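Local coordinates for TPR repeat-containing protein (Cytophaga hutchinsonii, PDB 3U4T), which is of unknown function but, as a tetratricopeptide-repeat protein, probably serves as a helical scaffold for binding other proteins or peptides, at residues A[21-26]-A[41-46]; A[55-60]-A[82-87]; A[177-182]-A[202-207]; A[222-227]-A[244-249]. The protein carries 1 engineered substitution. All coordinates share one frame; numbering follows the deposited sequence.

Contact 1. Residues A[21-26]-A[41-46]; sequences EAIEVF and NRRAVC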
loop_
_atom_site.group_PDB
_atom_site.type_symbol
_atom_site.label_atom_id
_atom_site.label_comp_id
_atom_site.label_asym_id
_atom_site.label_seq_id
_atom_site.Cartn_x
_atom_site.Cartn_y
_atom_site.Cartn_z
ATOM N N GLU A 21 -11.570 10.012 23.473
ATOM C CA GLU A 21 -12.775 10.053 24.291
ATOM C C GLU A 21 -13.093 8.674 24.815
ATOM O O GLU A 21 -13.389 8.499 25.987
ATOM C CB GLU A 21 -13.977 10.532 23.488
ATOM C CG GLU A 21 -14.036 12.016 23.250
ATOM C CD GLU A 21 -13.088 12.455 22.171
ATOM O OE1 GLU A 21 -13.083 11.814 21.098
ATOM O OE2 GLU A 21 -12.357 13.442 22.392
ATOM N N ALA A 22 -13.046 7.692 23.927
ATOM C CA ALA A 22 -13.322 6.321 24.318
ATOM C C ALA A 22 -12.303 5.959 25.393
ATOM O O ALA A 22 -12.600 5.224 26.329
ATOM C CB ALA A 22 -13.183 5.395 23.116
ATOM N N ILE A 23 -11.099 6.506 25.263
ATOM C CA ILE A 23 -10.028 6.249 26.216
ATOM C C ILE A 23 -10.345 6.782 27.610
ATOM O O ILE A 23 -10.056 6.126 28.609
ATOM C CB ILE A 23 -8.700 6.859 25.706
ATOM C CG1 ILE A 23 -8.250 6.096 24.462
ATOM C CG2 ILE A 23 -7.628 6.803 26.795
ATOM C CD1 ILE A 23 -7.078 6.689 23.762
ATOM N N GLU A 24 -10.945 7.967 27.672
ATOM C CA GLU A 24 -11.297 8.579 28.948
ATOM C C GLU A 24 -12.236 7.677 29.761
ATOM O O GLU A 24 -11.999 7.429 30.946
ATOM C CB GLU A 24 -11.956 9.942 28.705
ATOM C CG GLU A 24 -11.139 10.882 27.832
ATOM C CD GLU A 24 -9.762 11.181 28.405
ATOM O OE1 GLU A 24 -9.682 11.829 29.471
ATOM O OE2 GLU A 24 -8.759 10.764 27.785
ATOM N N VAL A 25 -13.292 7.179 29.118
ATOM C CA VAL A 25 -14.260 6.311 29.790
ATOM C C VAL A 25 -13.688 4.934 30.131
ATOM O O VAL A 25 -13.977 4.381 31.198
ATOM C CB VAL A 25 -15.582 6.174 28.945
ATOM C CG1 VAL A 25 -15.276 6.271 27.474
ATOM C CG2 VAL A 25 -16.286 4.857 29.250
ATOM N N PHE A 26 -12.879 4.381 29.232
ATOM C CA PHE A 26 -12.279 3.083 29.494
ATOM C C PHE A 26 -11.382 3.191 30.723
ATOM O O PHE A 26 -11.343 2.276 31.543
ATOM C CB PHE A 26 -11.452 2.601 28.287
ATOM C CG PHE A 26 -12.281 2.044 27.143
ATOM C CD1 PHE A 26 -13.288 1.115 27.379
ATOM C CD2 PHE A 26 -12.017 2.421 25.827
ATOM C CE1 PHE A 26 -14.012 0.572 26.328
ATOM C CE2 PHE A 26 -12.737 1.883 24.769
ATOM C CZ PHE A 26 -13.733 0.958 25.020
ATOM N N ASN A 41 -8.872 -4.475 24.575
ATOM C CA ASN A 41 -8.522 -4.595 23.162
ATOM C C ASN A 41 -8.991 -3.371 22.387
ATOM O O ASN A 41 -8.418 -3.030 21.357
ATOM C CB ASN A 41 -9.093 -5.882 22.543
ATOM C CG ASN A 41 -10.611 -5.911 22.520
ATOM O OD1 ASN A 41 -11.271 -5.388 23.413
ATOM N ND2 ASN A 41 -11.168 -6.556 21.512
ATOM N N ARG A 42 -10.019 -2.700 22.894
ATOM C CA ARG A 42 -10.553 -1.511 22.243
ATOM C C ARG A 42 -9.697 -0.298 22.574
ATOM O O ARG A 42 -9.429 0.539 21.711
ATOM C CB ARG A 42 -12.002 -1.278 22.681
ATOM C CG ARG A 42 -12.977 -2.300 22.110
ATOM C CD ARG A 42 -14.414 -2.022 22.538
ATOM N NE ARG A 42 -15.363 -2.923 21.887
ATOM C CZ ARG A 42 -15.398 -4.241 22.060
ATOM N NH1 ARG A 42 -14.534 -4.836 22.873
ATOM N NH2 ARG A 42 -16.300 -4.966 21.414
ATOM N N ARG A 43 -9.255 -0.210 23.825
ATOM C CA ARG A 43 -8.427 0.913 24.233
ATOM C C ARG A 43 -7.094 0.762 23.522
ATOM O O ARG A 43 -6.478 1.745 23.120
ATOM C CB ARG A 43 -8.229 0.914 25.752
ATOM C CG ARG A 43 -7.758 2.254 26.319
ATOM C CD ARG A 43 -7.874 2.289 27.843
ATOM N NE ARG A 43 -6.865 1.468 28.509
ATOM C CZ ARG A 43 -6.782 1.304 29.827
ATOM N NH1 ARG A 43 -7.655 1.898 30.636
ATOM N NH2 ARG A 43 -5.810 0.568 30.342
ATOM N N ALA A 44 -6.655 -0.481 23.354
ATOM C CA ALA A 44 -5.393 -0.743 22.677
ATOM C C ALA A 44 -5.444 -0.145 21.272
ATOM O O ALA A 44 -4.529 0.566 20.861
ATOM C CB ALA A 44 -5.135 -2.234 22.609
ATOM N N VAL A 45 -6.517 -0.431 20.539
ATOM C CA VAL A 45 -6.685 0.103 19.189
ATOM C C VAL A 45 -6.758 1.632 19.232
ATOM O O VAL A 45 -6.141 2.306 18.408
ATOM C CB VAL A 45 -7.964 -0.422 18.523
ATOM C CG1 VAL A 45 -8.209 0.330 17.223
ATOM C CG2 VAL A 45 -7.832 -1.907 18.250
ATOM N N CYS A 46 -7.515 2.183 20.175
ATOM C CA CYS A 46 -7.602 3.633 20.269
ATOM C C CYS A 46 -6.169 4.189 20.358
ATOM O O CYS A 46 -5.742 4.978 19.503
ATOM C CB CYS A 46 -8.442 4.046 21.490
ATOM S SG CYS A 46 -10.237 3.642 21.340
#

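Contact 2. Residues A[55-60]-A[82-87]; sequences LAQKDI and KILMKK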
loop_
_atom_site.group_PDB
_atom_site.type_symbol
_atom_site.label_atom_id
_atom_site.label_comp_id
_atom_site.label_asym_id
_atom_site.label_seq_id
_atom_site.Cartn_x
_atom_site.Cartn_y
_atom_site.Cartn_z
ATOM N N LEU A 55 1.565 2.436 25.078
ATOM C CA LEU A 55 0.292 2.354 25.778
ATOM C C LEU A 55 -0.554 1.276 25.132
ATOM O O LEU A 55 -1.215 0.494 25.819
ATOM C CB LEU A 55 -0.440 3.696 25.686
ATOM C CG LEU A 55 -0.518 4.582 26.931
ATOM C CD1 LEU A 55 0.502 4.153 27.984
ATOM C CD2 LEU A 55 -0.309 6.020 26.499
ATOM N N ALA A 56 -0.534 1.241 23.802
ATOM C CA ALA A 56 -1.298 0.253 23.063
ATOM C C ALA A 56 -0.721 -1.164 23.201
ATOM O O ALA A 56 -1.449 -2.150 23.045
ATOM C CB ALA A 56 -1.368 0.648 21.611
ATOM N N GLN A 57 0.578 -1.280 23.477
ATOM C CA GLN A 57 1.148 -2.607 23.641
ATOM C C GLN A 57 0.702 -3.129 25.005
ATOM O O GLN A 57 0.247 -4.267 25.123
ATOM C CB GLN A 57 2.680 -2.596 23.568
ATOM C CG GLN A 57 3.264 -4.013 23.461
ATOM C CD GLN A 57 4.781 -4.071 23.368
ATOM O OE1 GLN A 57 5.350 -5.118 23.067
ATOM N NE2 GLN A 57 5.439 -2.956 23.631
ATOM N N LYS A 58 0.806 -2.290 26.033
ATOM C CA LYS A 58 0.405 -2.717 27.363
ATOM C C LYS A 58 -1.059 -3.144 27.368
ATOM O O LYS A 58 -1.425 -4.118 28.030
ATOM C CB LYS A 58 0.620 -1.601 28.392
ATOM C CG LYS A 58 0.266 -2.035 29.817
ATOM C CD LYS A 58 0.820 -1.104 30.906
ATOM C CE LYS A 58 0.044 0.199 31.034
ATOM N NZ LYS A 58 0.579 1.035 32.153
ATOM N N ASP A 59 -1.894 -2.421 26.625
ATOM C CA ASP A 59 -3.321 -2.729 26.559
ATOM C C ASP A 59 -3.648 -4.017 25.820
ATOM O O ASP A 59 -4.476 -4.806 26.274
ATOM C CB ASP A 59 -4.091 -1.587 25.900
ATOM C CG ASP A 59 -4.513 -0.503 26.886
ATOM O OD1 ASP A 59 -4.288 -0.654 28.103
ATOM O OD2 ASP A 59 -5.086 0.507 26.422
ATOM N N ILE A 60 -3.011 -4.244 24.678
ATOM C CA ILE A 60 -3.316 -5.457 23.943
ATOM C C ILE A 60 -2.795 -6.673 24.702
ATOM O O ILE A 60 -3.301 -7.782 24.531
ATOM C CB ILE A 60 -2.719 -5.427 22.524
ATOM C CG1 ILE A 60 -3.372 -6.515 21.680
ATOM C CG2 ILE A 60 -1.224 -5.615 22.578
ATOM C CD1 ILE A 60 -4.859 -6.305 21.489
ATOM N N LYS A 82 0.089 -5.401 14.443
ATOM C CA LYS A 82 0.291 -4.029 14.002
ATOM C C LYS A 82 1.008 -3.262 15.110
ATOM O O LYS A 82 1.889 -2.448 14.842
ATOM C CB LYS A 82 -1.033 -3.330 13.701
ATOM C CG LYS A 82 -1.736 -3.776 12.441
ATOM C CD LYS A 82 -2.945 -2.882 12.188
ATOM C CE LYS A 82 -3.818 -3.404 11.064
ATOM N NZ LYS A 82 -3.058 -3.604 9.807
ATOM N N ILE A 83 0.623 -3.526 16.358
ATOM C CA ILE A 83 1.248 -2.851 17.493
ATOM C C ILE A 83 2.692 -3.275 17.687
ATOM O O ILE A 83 3.533 -2.450 18.023
ATOM C CB ILE A 83 0.455 -3.088 18.794
ATOM C CG1 ILE A 83 -0.912 -2.427 18.676
ATOM C CG2 ILE A 83 1.185 -2.491 19.973
ATOM C CD1 ILE A 83 -1.868 -2.822 19.772
ATOM N N LEU A 84 2.980 -4.557 17.472
ATOM C CA LEU A 84 4.349 -5.059 17.622
ATOM C C LEU A 84 5.220 -4.523 16.496
ATOM O O LEU A 84 6.361 -4.110 16.712
ATOM C CB LEU A 84 4.377 -6.597 17.620
ATOM C CG LEU A 84 3.841 -7.265 18.896
ATOM C CD1 LEU A 84 3.597 -8.737 18.656
ATOM C CD2 LEU A 84 4.829 -7.060 20.053
HETATM N N MSE A 85 4.692 -4.511 15.280
HETATM C CA MSE A 85 5.492 -3.997 14.184
HETATM C C MSE A 85 5.912 -2.557 14.506
HETATM O O MSE A 85 7.065 -2.188 14.301
HETATM C CB MSE A 85 4.714 -4.058 12.866
HETATM C CG MSE A 85 5.578 -3.805 11.636
HETATM SE SE MSE A 85 6.948 -5.131 11.381
HETATM C CE MSE A 85 5.855 -6.446 10.425
ATOM N N LYS A 86 4.998 -1.747 15.034
ATOM C CA LYS A 86 5.350 -0.363 15.371
ATOM C C LYS A 86 6.417 -0.271 16.456
ATOM O O LYS A 86 7.167 0.699 16.511
ATOM C CB LYS A 86 4.115 0.427 15.826
ATOM C CG LYS A 86 3.170 0.853 14.708
ATOM C CD LYS A 86 3.862 1.792 13.747
ATOM C CE LYS A 86 2.892 2.379 12.734
ATOM N NZ LYS A 86 2.330 1.352 11.820
ATOM N N LYS A 87 6.476 -1.275 17.326
ATOM C CA LYS A 87 7.449 -1.298 18.420
ATOM C C LYS A 87 8.761 -1.980 18.022
ATOM O O LYS A 87 9.653 -2.199 18.848
ATOM C CB LYS A 87 6.834 -1.985 19.637
ATOM C CG LYS A 87 5.742 -1.161 20.287
ATOM C CD LYS A 87 6.318 -0.355 21.444
ATOM C CE LYS A 87 7.538 0.439 21.028
ATOM N NZ LYS A 87 8.303 0.887 22.220
#

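Contact 3. Residues A[177-182]-A[202-207]; sequences IGYLWR and YEKLIE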
loop_
_atom_site.group_PDB
_atom_site.type_symbol
_atom_site.label_atom_id
_atom_site.label_comp_id
_atom_site.label_asym_id
_atom_site.label_seq_id
_atom_site.Cartn_x
_atom_site.Cartn_y
_atom_site.Cartn_z
ATOM N N ILE A 177 -2.564 4.752 -12.289
ATOM C CA ILE A 177 -1.543 3.978 -11.622
ATOM C C ILE A 177 -1.234 2.676 -12.357
ATOM O O ILE A 177 -0.119 2.170 -12.283
ATOM C CB ILE A 177 -1.962 3.687 -10.182
ATOM C CG1 ILE A 177 -0.839 4.121 -9.235
ATOM C CG2 ILE A 177 -2.332 2.222 -10.042
ATOM C CD1 ILE A 177 -1.269 4.322 -7.782
ATOM N N GLY A 178 -2.218 2.140 -13.068
ATOM C CA GLY A 178 -1.992 0.912 -13.810
ATOM C C GLY A 178 -1.172 1.178 -15.059
ATOM O O GLY A 178 -0.271 0.410 -15.404
ATOM N N TYR A 179 -1.477 2.269 -15.749
ATOM C CA TYR A 179 -0.730 2.598 -16.953
ATOM C C TYR A 179 0.711 2.934 -16.576
ATOM O O TYR A 179 1.657 2.520 -17.261
ATOM C CB TYR A 179 -1.383 3.772 -17.683
ATOM C CG TYR A 179 -2.730 3.433 -18.302
ATOM C CD1 TYR A 179 -2.840 2.470 -19.311
ATOM C CD2 TYR A 179 -3.888 4.074 -17.875
ATOM C CE1 TYR A 179 -4.075 2.160 -19.877
ATOM C CE2 TYR A 179 -5.128 3.773 -18.428
ATOM C CZ TYR A 179 -5.218 2.816 -19.428
ATOM O OH TYR A 179 -6.454 2.532 -19.959
ATOM N N LEU A 180 0.875 3.667 -15.478
ATOM C CA LEU A 180 2.208 4.036 -14.993
ATOM C C LEU A 180 3.084 2.800 -14.830
ATOM O O LEU A 180 4.207 2.747 -15.348
ATOM C CB LEU A 180 2.109 4.747 -13.640
ATOM C CG LEU A 180 3.455 5.167 -13.040
ATOM C CD1 LEU A 180 4.040 6.325 -13.832
ATOM C CD2 LEU A 180 3.257 5.581 -11.584
ATOM N N TRP A 181 2.558 1.801 -14.116
ATOM C CA TRP A 181 3.310 0.569 -13.860
ATOM C C TRP A 181 3.460 -0.343 -15.059
ATOM O O TRP A 181 4.477 -1.017 -15.191
ATOM C CB TRP A 181 2.736 -0.184 -12.651
ATOM C CG TRP A 181 3.193 0.467 -11.369
ATOM C CD1 TRP A 181 2.513 1.390 -10.624
ATOM C CD2 TRP A 181 4.495 0.357 -10.775
ATOM N NE1 TRP A 181 3.310 1.869 -9.611
ATOM C CE2 TRP A 181 4.531 1.252 -9.681
ATOM C CE3 TRP A 181 5.636 -0.404 -11.071
ATOM C CZ2 TRP A 181 5.666 1.403 -8.877
ATOM C CZ3 TRP A 181 6.757 -0.254 -10.279
ATOM C CH2 TRP A 181 6.765 0.649 -9.192
ATOM N N ARG A 182 2.460 -0.369 -15.934
ATOM C CA ARG A 182 2.576 -1.166 -17.151
ATOM C C ARG A 182 3.711 -0.516 -17.931
ATOM O O ARG A 182 4.558 -1.187 -18.523
ATOM C CB ARG A 182 1.316 -1.087 -17.998
ATOM C CG ARG A 182 0.149 -1.874 -17.471
ATOM C CD ARG A 182 -0.650 -2.408 -18.655
ATOM N NE ARG A 182 0.131 -3.369 -19.432
ATOM C CZ ARG A 182 -0.268 -3.906 -20.583
ATOM N NH1 ARG A 182 -1.442 -3.570 -21.101
ATOM N NH2 ARG A 182 0.499 -4.792 -21.204
ATOM N N TYR A 202 2.742 5.126 -21.462
ATOM C CA TYR A 202 2.999 6.473 -20.967
ATOM C C TYR A 202 2.091 7.452 -21.716
ATOM O O TYR A 202 1.673 8.480 -21.161
ATOM C CB TYR A 202 4.481 6.860 -21.157
ATOM C CG TYR A 202 5.385 6.429 -20.013
ATOM C CD1 TYR A 202 5.025 6.685 -18.690
ATOM C CD2 TYR A 202 6.588 5.762 -20.247
ATOM C CE1 TYR A 202 5.842 6.281 -17.623
ATOM C CE2 TYR A 202 7.415 5.354 -19.180
ATOM C CZ TYR A 202 7.024 5.617 -17.877
ATOM O OH TYR A 202 7.788 5.201 -16.817
ATOM N N GLU A 203 1.782 7.132 -22.973
ATOM C CA GLU A 203 0.914 8.000 -23.763
ATOM C C GLU A 203 -0.473 7.944 -23.150
ATOM O O GLU A 203 -1.131 8.977 -23.014
ATOM C CB GLU A 203 0.889 7.566 -25.232
ATOM C CG GLU A 203 2.168 7.924 -25.970
ATOM C CD GLU A 203 2.191 7.441 -27.403
ATOM O OE1 GLU A 203 1.763 6.295 -27.649
ATOM O OE2 GLU A 203 2.654 8.202 -28.279
ATOM N N LYS A 204 -0.912 6.748 -22.757
ATOM C CA LYS A 204 -2.222 6.613 -22.131
ATOM C C LYS A 204 -2.212 7.270 -20.750
ATOM O O LYS A 204 -3.216 7.830 -20.310
ATOM C CB LYS A 204 -2.607 5.140 -22.011
ATOM C CG LYS A 204 -3.601 4.669 -23.071
ATOM C CD LYS A 204 -5.002 5.226 -22.808
ATOM C CE LYS A 204 -6.042 4.630 -23.761
ATOM N NZ LYS A 204 -7.443 4.801 -23.254
ATOM N N LEU A 205 -1.067 7.204 -20.075
ATOM C CA LEU A 205 -0.919 7.804 -18.755
ATOM C C LEU A 205 -1.165 9.304 -18.849
ATOM O O LEU A 205 -1.834 9.895 -18.005
ATOM C CB LEU A 205 0.487 7.585 -18.224
ATOM C CG LEU A 205 0.604 8.140 -16.811
ATOM C CD1 LEU A 205 -0.068 7.172 -15.855
ATOM C CD2 LEU A 205 2.047 8.296 -16.427
ATOM N N ILE A 206 -0.594 9.920 -19.876
ATOM C CA ILE A 206 -0.772 11.350 -20.098
ATOM C C ILE A 206 -2.225 11.573 -20.522
ATOM O O ILE A 206 -2.819 12.603 -20.212
ATOM C CB ILE A 206 0.168 11.871 -21.216
ATOM C CG1 ILE A 206 1.622 11.794 -20.761
ATOM C CG2 ILE A 206 -0.199 13.297 -21.588
ATOM C CD1 ILE A 206 2.626 12.146 -21.867
ATOM N N GLU A 207 -2.791 10.600 -21.236
ATOM C CA GLU A 207 -4.176 10.708 -21.689
ATOM C C GLU A 207 -5.071 10.916 -20.477
ATOM O O GLU A 207 -5.750 11.935 -20.360
ATOM C CB GLU A 207 -4.612 9.442 -22.446
ATOM C CG GLU A 207 -4.777 9.633 -23.955
ATOM C CD GLU A 207 -5.052 8.330 -24.690
ATOM O OE1 GLU A 207 -6.047 7.658 -24.350
ATOM O OE2 GLU A 207 -4.279 7.976 -25.609
#

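Contact 4. Residues A[222-227]-A[244-249]; sequences EANEYI and WKNILA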
loop_
_atom_site.group_PDB
_atom_site.type_symbol
_atom_site.label_atom_id
_atom_site.label_comp_id
_atom_site.label_asym_id
_atom_site.label_seq_id
_atom_site.Cartn_x
_atom_site.Cartn_y
_atom_site.Cartn_z
ATOM N N GLU A 222 7.312 12.133 -15.714
ATOM C CA GLU A 222 7.964 10.866 -16.050
ATOM C C GLU A 222 7.528 10.410 -17.440
ATOM O O GLU A 222 8.340 9.967 -18.251
ATOM C CB GLU A 222 7.603 9.785 -15.025
ATOM C CG GLU A 222 8.145 8.382 -15.337
ATOM C CD GLU A 222 7.774 7.381 -14.252
ATOM O OE1 GLU A 222 7.696 6.158 -14.516
ATOM O OE2 GLU A 222 7.561 7.840 -13.113
ATOM N N ALA A 223 6.231 10.518 -17.702
ATOM C CA ALA A 223 5.679 10.116 -18.983
ATOM C C ALA A 223 6.279 10.965 -20.100
ATOM O O ALA A 223 6.738 10.442 -21.110
ATOM C CB ALA A 223 4.171 10.260 -18.955
ATOM N N ASN A 224 6.295 12.278 -19.917
ATOM C CA ASN A 224 6.844 13.153 -20.942
ATOM C C ASN A 224 8.340 12.977 -21.140
ATOM O O ASN A 224 8.839 13.100 -22.264
ATOM C CB ASN A 224 6.522 14.615 -20.622
ATOM C CG ASN A 224 5.113 15.003 -21.033
ATOM O OD1 ASN A 224 4.816 15.155 -22.215
ATOM N ND2 ASN A 224 4.237 15.156 -20.057
ATOM N N GLU A 225 9.055 12.693 -20.053
ATOM C CA GLU A 225 10.491 12.497 -20.132
ATOM C C GLU A 225 10.780 11.298 -21.013
ATOM O O GLU A 225 11.635 11.362 -21.883
ATOM C CB GLU A 225 11.094 12.289 -18.741
ATOM C CG GLU A 225 11.373 13.576 -17.974
ATOM C CD GLU A 225 12.268 13.350 -16.762
ATOM O OE1 GLU A 225 12.929 12.295 -16.701
ATOM O OE2 GLU A 225 12.328 14.227 -15.876
ATOM N N TYR A 226 10.067 10.204 -20.792
ATOM C CA TYR A 226 10.272 9.014 -21.608
ATOM C C TYR A 226 10.031 9.383 -23.075
ATOM O O TYR A 226 10.872 9.143 -23.936
ATOM C CB TYR A 226 9.294 7.910 -21.195
ATOM C CG TYR A 226 9.308 6.722 -22.137
ATOM C CD1 TYR A 226 10.271 5.718 -22.014
ATOM C CD2 TYR A 226 8.403 6.633 -23.197
ATOM C CE1 TYR A 226 10.333 4.668 -22.908
ATOM C CE2 TYR A 226 8.469 5.585 -24.101
ATOM C CZ TYR A 226 9.429 4.609 -23.952
ATOM O OH TYR A 226 9.480 3.564 -24.845
ATOM N N ILE A 227 8.875 9.978 -23.346
ATOM C CA ILE A 227 8.538 10.364 -24.702
ATOM C C ILE A 227 9.628 11.237 -25.314
ATOM O O ILE A 227 10.110 10.953 -26.415
ATOM C CB ILE A 227 7.187 11.110 -24.743
ATOM C CG1 ILE A 227 6.094 10.231 -24.135
ATOM C CG2 ILE A 227 6.810 11.440 -26.185
ATOM C CD1 ILE A 227 5.864 8.951 -24.892
ATOM N N TRP A 244 9.349 18.097 -23.962
ATOM C CA TRP A 244 10.222 18.850 -23.069
ATOM C C TRP A 244 9.471 20.078 -22.593
ATOM O O TRP A 244 9.710 20.576 -21.492
ATOM C CB TRP A 244 11.497 19.280 -23.796
ATOM C CG TRP A 244 12.534 18.199 -23.931
ATOM C CD1 TRP A 244 13.245 17.887 -25.052
ATOM C CD2 TRP A 244 12.998 17.310 -22.904
ATOM N NE1 TRP A 244 14.124 16.863 -24.791
ATOM C CE2 TRP A 244 13.998 16.496 -23.485
ATOM C CE3 TRP A 244 12.676 17.133 -21.556
ATOM C CZ2 TRP A 244 14.664 15.507 -22.761
ATOM C CZ3 TRP A 244 13.346 16.148 -20.837
ATOM C CH2 TRP A 244 14.333 15.352 -21.444
ATOM N N LYS A 245 8.553 20.559 -23.425
ATOM C CA LYS A 245 7.783 21.732 -23.059
ATOM C C LYS A 245 6.704 21.367 -22.056
ATOM O O LYS A 245 6.508 22.075 -21.078
ATOM C CB LYS A 245 7.165 22.388 -24.301
ATOM C CG LYS A 245 8.181 23.108 -25.194
ATOM C CD LYS A 245 7.549 23.634 -26.484
ATOM C CE LYS A 245 8.589 24.306 -27.384
ATOM N NZ LYS A 245 8.139 24.402 -28.804
ATOM N N ASN A 246 6.006 20.260 -22.272
ATOM C CA ASN A 246 4.963 19.881 -21.323
ATOM C C ASN A 246 5.492 19.791 -19.900
ATOM O O ASN A 246 4.756 20.026 -18.941
ATOM C CB ASN A 246 4.347 18.550 -21.706
ATOM C CG ASN A 246 3.792 18.574 -23.090
ATOM O OD1 ASN A 246 3.314 19.613 -23.549
ATOM N ND2 ASN A 246 3.840 17.436 -23.773
ATOM N N ILE A 247 6.773 19.458 -19.766
ATOM C CA ILE A 247 7.379 19.341 -18.449
ATOM C C ILE A 247 7.597 20.698 -17.784
ATOM O O ILE A 247 7.286 20.869 -16.598
ATOM C CB ILE A 247 8.708 18.589 -18.530
ATOM C CG1 ILE A 247 8.438 17.171 -19.028
ATOM C CG2 ILE A 247 9.392 18.564 -17.154
ATOM C CD1 ILE A 247 9.681 16.392 -19.346
ATOM N N LEU A 248 8.129 21.661 -18.539
ATOM C CA LEU A 248 8.364 23.008 -18.013
ATOM C C LEU A 248 7.026 23.634 -17.632
ATOM O O LEU A 248 6.917 24.305 -16.603
ATOM C CB LEU A 248 9.068 23.879 -19.059
ATOM C CG LEU A 248 10.496 23.460 -19.422
ATOM C CD1 LEU A 248 11.078 24.333 -20.525
ATOM C CD2 LEU A 248 11.331 23.566 -18.172
ATOM N N ALA A 249 6.008 23.418 -18.467
ATOM C CA ALA A 249 4.664 23.938 -18.208
ATOM C C ALA A 249 4.206 23.456 -16.822
ATOM O O ALA A 249 3.395 24.109 -16.158
ATOM C CB ALA A 249 3.684 23.446 -19.302
#

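Contact 1. Residues A[21-26]-A[41-46]
F26 reaches from helix 19-31 into the corner between R42 and R43, and it buries more area here than any other residue (94 Å²). Its CB lies against the aliphatic part of R43, 3.6 Å from R43 CD, while the far end of the ring meets R42, with F26 CZ 3.7 Å from R42 CB. R43 CG stands opposite its backbone N (chi1 -162°) and the chain then bends at chi3, which carries the methylene groups alongside F26 and delivers the guanidinium to salt bridges with E30 and D59. One turn along, C46 packs against I23: C46 CB is 3.6 Å from I23 CG1, and A22 CB adds a contact 3.9 Å from C46 SG. An alanine at F26 would keep the CB contact with R43 CD but remove the ring, probably opening a gap over R42 CB and CD. The segment axes approach to 9.5 Å at 143°, the antiparallel helix packing characteristic of tetratricopeptide repeats.

Contact 2. Residues A[55-60]-A[82-87]
I83 projects from helix 74-86 onto the 55-60 backbone, meeting it with both of its branches. Its CD1 end sits 3.4 Å from A56 O and 3.9 Å from I60 CB, whereas the other branch, CG2, rests 3.7 Å from Q57 CA. The split follows from the side-chain torsion: CG2 is opposite the backbone N and CG1 beside it (chi1 -66°), which sends CD1 to A56 and I60 and CG2 to the backbone of Q57. Q57 flanks this core with an extended chain whose end lies between L84 and K87, crossing L84 at about a right angle. Farther out, K87 turns at chi2 and chi3 and its ammonium forms a salt bridge with D54 of helix 53-64. L84 also packs on L92, A93 and Q96 of helix 90-103, and from the other helix A56 packs on Y47 of helix 40-49. Antiparallel segments at 141°, with axes 9.6 Å apart and further helices packed against each member of the pair, are typical of a tetratricopeptide-type helical solenoid.

Contact 3. Residues A[177-182]-A[202-207]
Y179 turns one face of its ring to K204, in an antiparallel helix pair (158° between the segment directions, axes 8.3 Å apart) of the kind that builds the alpha-helical solenoid of tetratricopeptide-repeat proteins. K204 CB lies 4.0 Å from the centroid of the Y179 ring and only 18° off its normal, which meets the geometry of a CH-pi contact, although the carbon is displaced toward the ring's rim. From there the lysine chain crosses the tyrosine obliquely, and its NZ forms a salt bridge with E207 of its own segment, whose side chain is poorly ordered. The Y179 hydroxyl is hydrogen-bonded to N174. On the buried side, two leucines meet. L180 and L205 both have CG opposite the backbone N, and their side chains cross obliquely, with L180 CD1 3.8 Å from L205 CD2. Y202 approaches L180 differently, presenting a ring edge rather than a face, while its hydroxyl probably hydrogen-bonds to E222 on helix 217-233. The other leucine methyl reaches the backbone: L205 CD1 lies 3.6 Å from L180 N.

Contact 4. Residues A[222-227]-A[244-249]
N246 ND2 donates a hydrogen bond to N224 OD1 over 2.9 Å, and the N-H...O angle of 168° makes it nearly straight. The acceptor lies close to the amide plane of N246, but the donor stands above the carbonyl plane of N224, 40° out. The two side chains cross at about a right angle and their amide planes are steeply inclined to each other, so the amides meet at an angle rather than flat. N224 ND2 is held in turn by the backbone oxygen of L220 on the same helix, which pins both ends of this buried amide and fixes its rotation. These helices, 217-233 and 237-250, run antiparallel at 156° between the short segments with axes 8.7 Å apart, consistent with a helical hairpin of the tetratricopeptide type. Beside the amides the contact becomes apolar. I247 carries CG1 beside its backbone N, bringing it 3.6 Å from N224 CB, and I247 CD1 continues to E225 CG, also 3.6 Å away. A leucine in place of N224 would probably leave N246 ND2 without its acceptor and remove the extra side-chain bond to L220 O. W244 points its CB away from the facing helix, yet its indole swings back until W244 CZ3 is 4.3 Å from E225 CG, and elsewhere the ring packs on A257 and L261 of helix 255-261.

How the contacts relate
The four contacts follow one another along the chain, each closing before the next opens, and they fall into two clusters on opposite sides of the chain's centre. Contacts 1 and 2 have centres 13 Å apart and join through the successive helices 40-49 and 53-64, where A44 packs on A56 and D59, with A44 CB 3.5 Å from D59 CB. Contacts 3 and 4, 14 Å apart between centres, join through helices 199-209 and 217-233, where Y202 packs on A223 and Y226. Between the clusters, contacts 2 and 3 are about 19 Å apart at their nearest atoms. Local pairing of sequence neighbours without contact between the two ends is consistent with an elongated repeat solenoid, built up by local packing of successive helices.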